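Autophagy protein 5 (Saccharomyces cerevisiae, PDB 2DYO) acts in autophagic vesicle formation and cytoplasm-to-vacuole transport, and is also required for mitophagy and nucleophagy. Local coordinates at residues A[199-207]-A[218-229]. Numbering follows the deposited sequence.
Sequences RPRHIPLII and ISQPTISMTGVN
Met225 lies obliquely across Ile203, its CG 3.2 Å from Ile203 CG1, tighter than usual van der Waals contact, with SD against the same carbon. Bends at chi2 (-63°) and chi3 (-70°) fold the thioether back over the isoleucine. With an alanine here, Ile203 CG1 and CD1 would probably lose this cover and a gap would open beside Pro200. Met225 N donates to Arg201 O at 2.9 Å, and Ile203 N to Ile223 O; these two backbone bonds bracket His202 and Ser224 and bridge them, CA atoms 4.5 Å apart. Further along, Leu205 CD2 meets Ile223 CD1 at 3.5 Å. Reciprocal bonds, Ile207 N to Ser219 O and Ser219 N to Ile207 O, both 2.8 Å, define an antiparallel hydrogen-bonded pair, the regular end of the first beta hairpin of the ubiquitin-like UblB domain. Between the two bridges the backbones separate, Pro204 CA and Thr222 CA lying 8.0 Å apart, and water 2 links them, donating to Ile203 O and accepting from Ile223 N. At the Met225–Val228 type II turn, the extended Arg199 chain brings NH2 within 2.8 Å of Val228 O, guanidinium edge on, with a weak bond from NH1 to Met225 O. Tyr267 adds a cation-pi contact to Arg199, while Leu266 of helix 266-273 packs on Ile203 and Ile223.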
ATOM      1  N   ARG A 199      13.772  20.186   1.500  1.00 43.67           N
ATOM      2  CA  ARG A 199      13.174  20.158   0.170  1.00 42.58           C
ATOM      3  C   ARG A 199      13.918  19.157  -0.715  1.00 40.35           C
ATOM      4  O   ARG A 199      15.133  19.234  -0.890  1.00 38.95           O
ATOM      5  CB  ARG A 199      13.183  21.552  -0.474  1.00 44.55           C
ATOM      6  CG  ARG A 199      12.239  21.666  -1.677  1.00 44.93           C
ATOM      7  CD  ARG A 199      11.912  23.116  -2.016  1.00 47.07           C
ATOM      8  NE  ARG A 199      10.822  23.229  -2.987  1.00 46.52           N
ATOM      9  CZ  ARG A 199      10.933  22.964  -4.287  1.00 46.35           C
ATOM     10  NH1 ARG A 199      12.094  22.568  -4.796  1.00 46.64           N
ATOM     11  NH2 ARG A 199       9.880  23.093  -5.081  1.00 44.99           N
ATOM     12  N   PRO A 200      13.177  18.201  -1.289  1.00 37.67           N
ATOM     13  CA  PRO A 200      13.659  17.128  -2.164  1.00 36.04           C
ATOM     14  C   PRO A 200      14.599  17.498  -3.313  1.00 35.18           C
ATOM     15  O   PRO A 200      14.415  18.509  -3.992  1.00 34.84           O
ATOM     16  CB  PRO A 200      12.364  16.507  -2.689  1.00 37.13           C
ATOM     17  CG  PRO A 200      11.401  16.731  -1.570  1.00 37.85           C
ATOM     18  CD  PRO A 200      11.710  18.152  -1.169  1.00 38.68           C
ATOM     19  N   ARG A 201      15.608  16.659  -3.520  1.00 31.78           N
ATOM     20  CA  ARG A 201      16.549  16.830  -4.620  1.00 30.27           C
ATOM     21  C   ARG A 201      15.893  16.139  -5.819  1.00 27.28           C
ATOM     22  O   ARG A 201      16.041  16.562  -6.970  1.00 25.48           O
ATOM     23  CB  ARG A 201      17.878  16.155  -4.288  1.00 33.33           C
ATOM     24  CG  ARG A 201      18.790  16.977  -3.388  1.00 40.38           C
ATOM     25  CD  ARG A 201      19.226  18.234  -4.115  1.00 44.03           C
ATOM     26  NE  ARG A 201      20.432  18.820  -3.543  1.00 48.57           N
ATOM     27  CZ  ARG A 201      21.329  19.498  -4.250  1.00 48.74           C
ATOM     28  NH1 ARG A 201      22.401  20.004  -3.658  1.00 51.50           N
ATOM     29  NH2 ARG A 201      21.160  19.659  -5.557  1.00 47.83           N
ATOM     30  N   HIS A 202      15.166  15.063  -5.521  1.00 25.74           N
ATOM     31  CA  HIS A 202      14.429  14.284  -6.519  1.00 24.23           C
ATOM     32  C   HIS A 202      13.168  13.763  -5.847  1.00 22.76           C
ATOM     33  O   HIS A 202      13.101  13.699  -4.624  1.00 22.66           O
ATOM     34  CB  HIS A 202      15.244  13.086  -7.013  1.00 25.97           C
ATOM     35  CG  HIS A 202      16.371  13.443  -7.931  1.00 27.87           C
ATOM     36  ND1 HIS A 202      17.668  13.603  -7.491  1.00 30.53           N
ATOM     37  CD2 HIS A 202      16.398  13.649  -9.268  1.00 28.76           C
ATOM     38  CE1 HIS A 202      18.446  13.891  -8.520  1.00 32.07           C
ATOM     39  NE2 HIS A 202      17.701  13.926  -9.610  1.00 32.10           N
ATOM     40  N   ILE A 203      12.164  13.388  -6.632  1.00 22.93           N
ATOM     41  CA  ILE A 203      10.934  12.860  -6.045  1.00 22.21           C
ATOM     42  C   ILE A 203      10.817  11.343  -6.218  1.00 20.76           C
ATOM     43  O   ILE A 203      10.898  10.830  -7.340  1.00 19.29           O
ATOM     44  CB  ILE A 203       9.663  13.490  -6.681  1.00 23.06           C
ATOM     45  CG1 ILE A 203       9.638  15.006  -6.456  1.00 23.70           C
ATOM     46  CG2 ILE A 203       8.408  12.852  -6.073  1.00 23.18           C
ATOM     47  CD1 ILE A 203       9.428  15.428  -5.012  1.00 24.49           C
ATOM     48  N   PRO A 204      10.638  10.610  -5.105  1.00 19.94           N
ATOM     49  CA  PRO A 204      10.495   9.152  -5.136  1.00 20.63           C
ATOM     50  C   PRO A 204       9.075   8.910  -5.645  1.00 19.93           C
ATOM     51  O   PRO A 204       8.116   8.904  -4.863  1.00 20.68           O
ATOM     52  CB  PRO A 204      10.640   8.748  -3.665  1.00 20.28           C
ATOM     53  CG  PRO A 204      11.425   9.892  -3.054  1.00 23.25           C
ATOM     54  CD  PRO A 204      10.795  11.087  -3.720  1.00 21.27           C
ATOM     55  N   LEU A 205       8.950   8.735  -6.953  1.00 18.50           N
ATOM     56  CA  LEU A 205       7.653   8.534  -7.583  1.00 19.68           C
ATOM     57  C   LEU A 205       7.560   7.235  -8.367  1.00 19.95           C
ATOM     58  O   LEU A 205       8.450   6.899  -9.147  1.00 21.53           O
ATOM     59  CB  LEU A 205       7.363   9.699  -8.537  1.00 17.67           C
ATOM     60  CG  LEU A 205       6.098   9.606  -9.399  1.00 21.80           C
ATOM     61  CD1 LEU A 205       4.857   9.747  -8.517  1.00 19.84           C
ATOM     62  CD2 LEU A 205       6.122  10.716 -10.469  1.00 19.85           C
ATOM     63  N   ILE A 206       6.470   6.514  -8.150  1.00 18.12           N
ATOM     64  CA  ILE A 206       6.210   5.279  -8.861  1.00 19.02           C
ATOM     65  C   ILE A 206       4.876   5.501  -9.561  1.00 20.61           C
ATOM     66  O   ILE A 206       3.915   5.969  -8.944  1.00 18.65           O
ATOM     67  CB  ILE A 206       6.120   4.074  -7.899  1.00 19.75           C
ATOM     68  CG1 ILE A 206       7.526   3.746  -7.383  1.00 20.97           C
ATOM     69  CG2 ILE A 206       5.493   2.875  -8.619  1.00 17.87           C
ATOM     70  CD1 ILE A 206       7.589   2.643  -6.356  1.00 26.21           C
ATOM     71  N   ILE A 207       4.837   5.199 -10.854  1.00 20.55           N
ATOM     72  CA  ILE A 207       3.625   5.374 -11.655  1.00 20.76           C
ATOM     73  C   ILE A 207       3.165   4.020 -12.157  1.00 22.65           C
ATOM     74  O   ILE A 207       3.947   3.278 -12.740  1.00 20.59           O
ATOM     75  CB  ILE A 207       3.888   6.282 -12.872  1.00 20.84           C
ATOM     76  CG1 ILE A 207       4.409   7.644 -12.403  1.00 20.94           C
ATOM     77  CG2 ILE A 207       2.604   6.453 -13.675  1.00 23.49           C
ATOM     78  CD1 ILE A 207       4.831   8.579 -13.538  1.00 20.92           C
ATOM     79  N   ILE A 218       4.443  -0.343 -14.831  1.00 37.60           N
ATOM     80  CA  ILE A 218       4.900   0.436 -13.696  1.00 34.95           C
ATOM     81  C   ILE A 218       6.251   1.059 -14.042  1.00 32.00           C
ATOM     82  O   ILE A 218       7.074   0.448 -14.728  1.00 29.25           O
ATOM     83  CB  ILE A 218       5.013  -0.492 -12.474  1.00 35.67           C
ATOM     84  CG1 ILE A 218       5.544   0.262 -11.255  1.00 36.49           C
ATOM     85  CG2 ILE A 218       5.887  -1.678 -12.826  1.00 36.41           C
ATOM     86  CD1 ILE A 218       5.374  -0.525  -9.965  1.00 37.83           C
ATOM     87  N   SER A 219       6.470   2.282 -13.581  1.00 25.62           N
ATOM     88  CA  SER A 219       7.715   2.973 -13.862  1.00 25.34           C
ATOM     89  C   SER A 219       8.111   3.847 -12.683  1.00 23.47           C
ATOM     90  O   SER A 219       7.275   4.200 -11.850  1.00 23.23           O
ATOM     91  CB  SER A 219       7.555   3.838 -15.112  1.00 26.27           C
ATOM     92  OG  SER A 219       6.580   4.839 -14.893  1.00 26.52           O
ATOM     93  N   GLN A 220       9.389   4.191 -12.623  1.00 20.99           N
ATOM     94  CA  GLN A 220       9.919   5.029 -11.560  1.00 21.60           C
ATOM     95  C   GLN A 220      10.830   6.045 -12.239  1.00 23.71           C
ATOM     96  O   GLN A 220      12.049   5.914 -12.231  1.00 22.56           O
ATOM     97  CB  GLN A 220      10.698   4.174 -10.550  1.00 22.58           C
ATOM     98  CG  GLN A 220      11.361   4.962  -9.426  1.00 22.91           C
ATOM     99  CD  GLN A 220      12.152   4.080  -8.470  1.00 27.26           C
ATOM    100  OE1 GLN A 220      12.953   4.571  -7.671  1.00 28.18           O
ATOM    101  NE2 GLN A 220      11.929   2.774  -8.544  1.00 27.03           N
ATOM    102  N   PRO A 221      10.230   7.077 -12.852  1.00 24.22           N
ATOM    103  CA  PRO A 221      10.963   8.130 -13.557  1.00 25.80           C
ATOM    104  C   PRO A 221      11.790   9.012 -12.635  1.00 26.26           C
ATOM    105  O   PRO A 221      11.420   9.252 -11.485  1.00 28.55           O
ATOM    106  CB  PRO A 221       9.850   8.904 -14.254  1.00 26.49           C
ATOM    107  CG  PRO A 221       8.736   8.833 -13.242  1.00 26.13           C
ATOM    108  CD  PRO A 221       8.787   7.378 -12.807  1.00 23.67           C
ATOM    109  N   THR A 222      12.923   9.481 -13.140  1.00 27.21           N
ATOM    110  CA  THR A 222      13.794  10.358 -12.374  1.00 29.55           C
ATOM    111  C   THR A 222      13.253  11.774 -12.550  1.00 30.10           C
ATOM    112  O   THR A 222      13.140  12.264 -13.674  1.00 31.85           O
ATOM    113  CB  THR A 222      15.244  10.335 -12.904  1.00 30.20           C
ATOM    114  OG1 THR A 222      15.748   8.997 -12.874  1.00 29.48           O
ATOM    115  CG2 THR A 222      16.132  11.230 -12.048  1.00 31.18           C
ATOM    116  N   ILE A 223      12.920  12.424 -11.444  1.00 29.86           N
ATOM    117  CA  ILE A 223      12.376  13.776 -11.494  1.00 29.36           C
ATOM    118  C   ILE A 223      13.144  14.716 -10.568  1.00 29.02           C
ATOM    119  O   ILE A 223      13.012  14.645  -9.345  1.00 27.69           O
ATOM    120  CB  ILE A 223      10.889  13.759 -11.114  1.00 31.77           C
ATOM    121  CG1 ILE A 223      10.118  12.934 -12.153  1.00 32.72           C
ATOM    122  CG2 ILE A 223      10.344  15.182 -11.020  1.00 32.01           C
ATOM    123  CD1 ILE A 223       8.667  12.733 -11.829  1.00 33.86           C
ATOM    124  N   SER A 224      13.954  15.587 -11.167  1.00 27.48           N
ATOM    125  CA  SER A 224      14.763  16.546 -10.416  1.00 29.91           C
ATOM    126  C   SER A 224      13.897  17.657  -9.820  1.00 28.62           C
ATOM    127  O   SER A 224      13.001  18.178 -10.481  1.00 30.32           O
ATOM    128  CB  SER A 224      15.834  17.155 -11.329  1.00 31.13           C
ATOM    129  OG  SER A 224      16.698  18.020 -10.606  1.00 31.99           O
ATOM    130  N   MET A 225      14.175  18.024  -8.574  1.00 28.38           N
ATOM    131  CA  MET A 225      13.406  19.063  -7.895  1.00 26.88           C
ATOM    132  C   MET A 225      14.242  20.273  -7.513  1.00 24.76           C
ATOM    133  O   MET A 225      13.706  21.281  -7.048  1.00 26.31           O
ATOM    134  CB  MET A 225      12.761  18.495  -6.627  1.00 28.37           C
ATOM    135  CG  MET A 225      11.722  17.432  -6.885  1.00 31.17           C
ATOM    136  SD  MET A 225      10.334  18.087  -7.821  1.00 33.69           S
ATOM    137  CE  MET A 225       9.565  19.148  -6.591  1.00 31.20           C
ATOM    138  N   THR A 226      15.551  20.174  -7.704  1.00 23.50           N
ATOM    139  CA  THR A 226      16.441  21.264  -7.346  1.00 25.20           C
ATOM    140  C   THR A 226      16.126  22.537  -8.128  1.00 23.89           C
ATOM    141  O   THR A 226      16.200  22.555  -9.350  1.00 24.58           O
ATOM    142  CB  THR A 226      17.913  20.870  -7.586  1.00 28.60           C
ATOM    143  OG1 THR A 226      18.255  19.761  -6.741  1.00 30.14           O
ATOM    144  CG2 THR A 226      18.836  22.040  -7.275  1.00 28.90           C
ATOM    145  N   GLY A 227      15.748  23.586  -7.408  1.00 24.17           N
ATOM    146  CA  GLY A 227      15.450  24.865  -8.033  1.00 23.51           C
ATOM    147  C   GLY A 227      14.176  24.978  -8.848  1.00 23.64           C
ATOM    148  O   GLY A 227      13.959  25.999  -9.518  1.00 21.67           O
ATOM    149  N   VAL A 228      13.333  23.949  -8.801  1.00 20.93           N
ATOM    150  CA  VAL A 228      12.080  23.959  -9.550  1.00 21.42           C
ATOM    151  C   VAL A 228      10.900  23.546  -8.683  1.00 20.43           C
ATOM    152  O   VAL A 228      11.072  23.008  -7.590  1.00 20.41           O
ATOM    153  CB  VAL A 228      12.159  23.037 -10.792  1.00 22.78           C
ATOM    154  CG1 VAL A 228      13.186  23.593 -11.783  1.00 22.50           C
ATOM    155  CG2 VAL A 228      12.542  21.620 -10.373  1.00 23.55           C
ATOM    156  N   ASN A 229       9.696  23.807  -9.171  1.00 21.21           N
ATOM    157  CA  ASN A 229       8.483  23.497  -8.422  1.00 22.69           C
ATOM    158  C   ASN A 229       7.434  23.019  -9.425  1.00 21.35           C
ATOM    159  O   ASN A 229       6.406  23.663  -9.619  1.00 21.33           O
ATOM    160  CB  ASN A 229       8.005  24.772  -7.721  1.00 24.45           C
ATOM    161  CG  ASN A 229       7.001  24.501  -6.619  1.00 28.42           C
ATOM    162  OD1 ASN A 229       6.355  25.423  -6.117  1.00 32.35           O
ATOM    163  ND2 ASN A 229       6.875  23.243  -6.224  1.00 24.69           N
TER
HETATM  164  O   HOH W   1      18.050  17.530  -8.372  1.00 38.04           O
HETATM  165  O   HOH W   2      13.116  11.023  -9.010  1.00 22.34           O
HETATM  166  O   HOH W   3      10.631   8.135  -9.244  1.00 20.10           O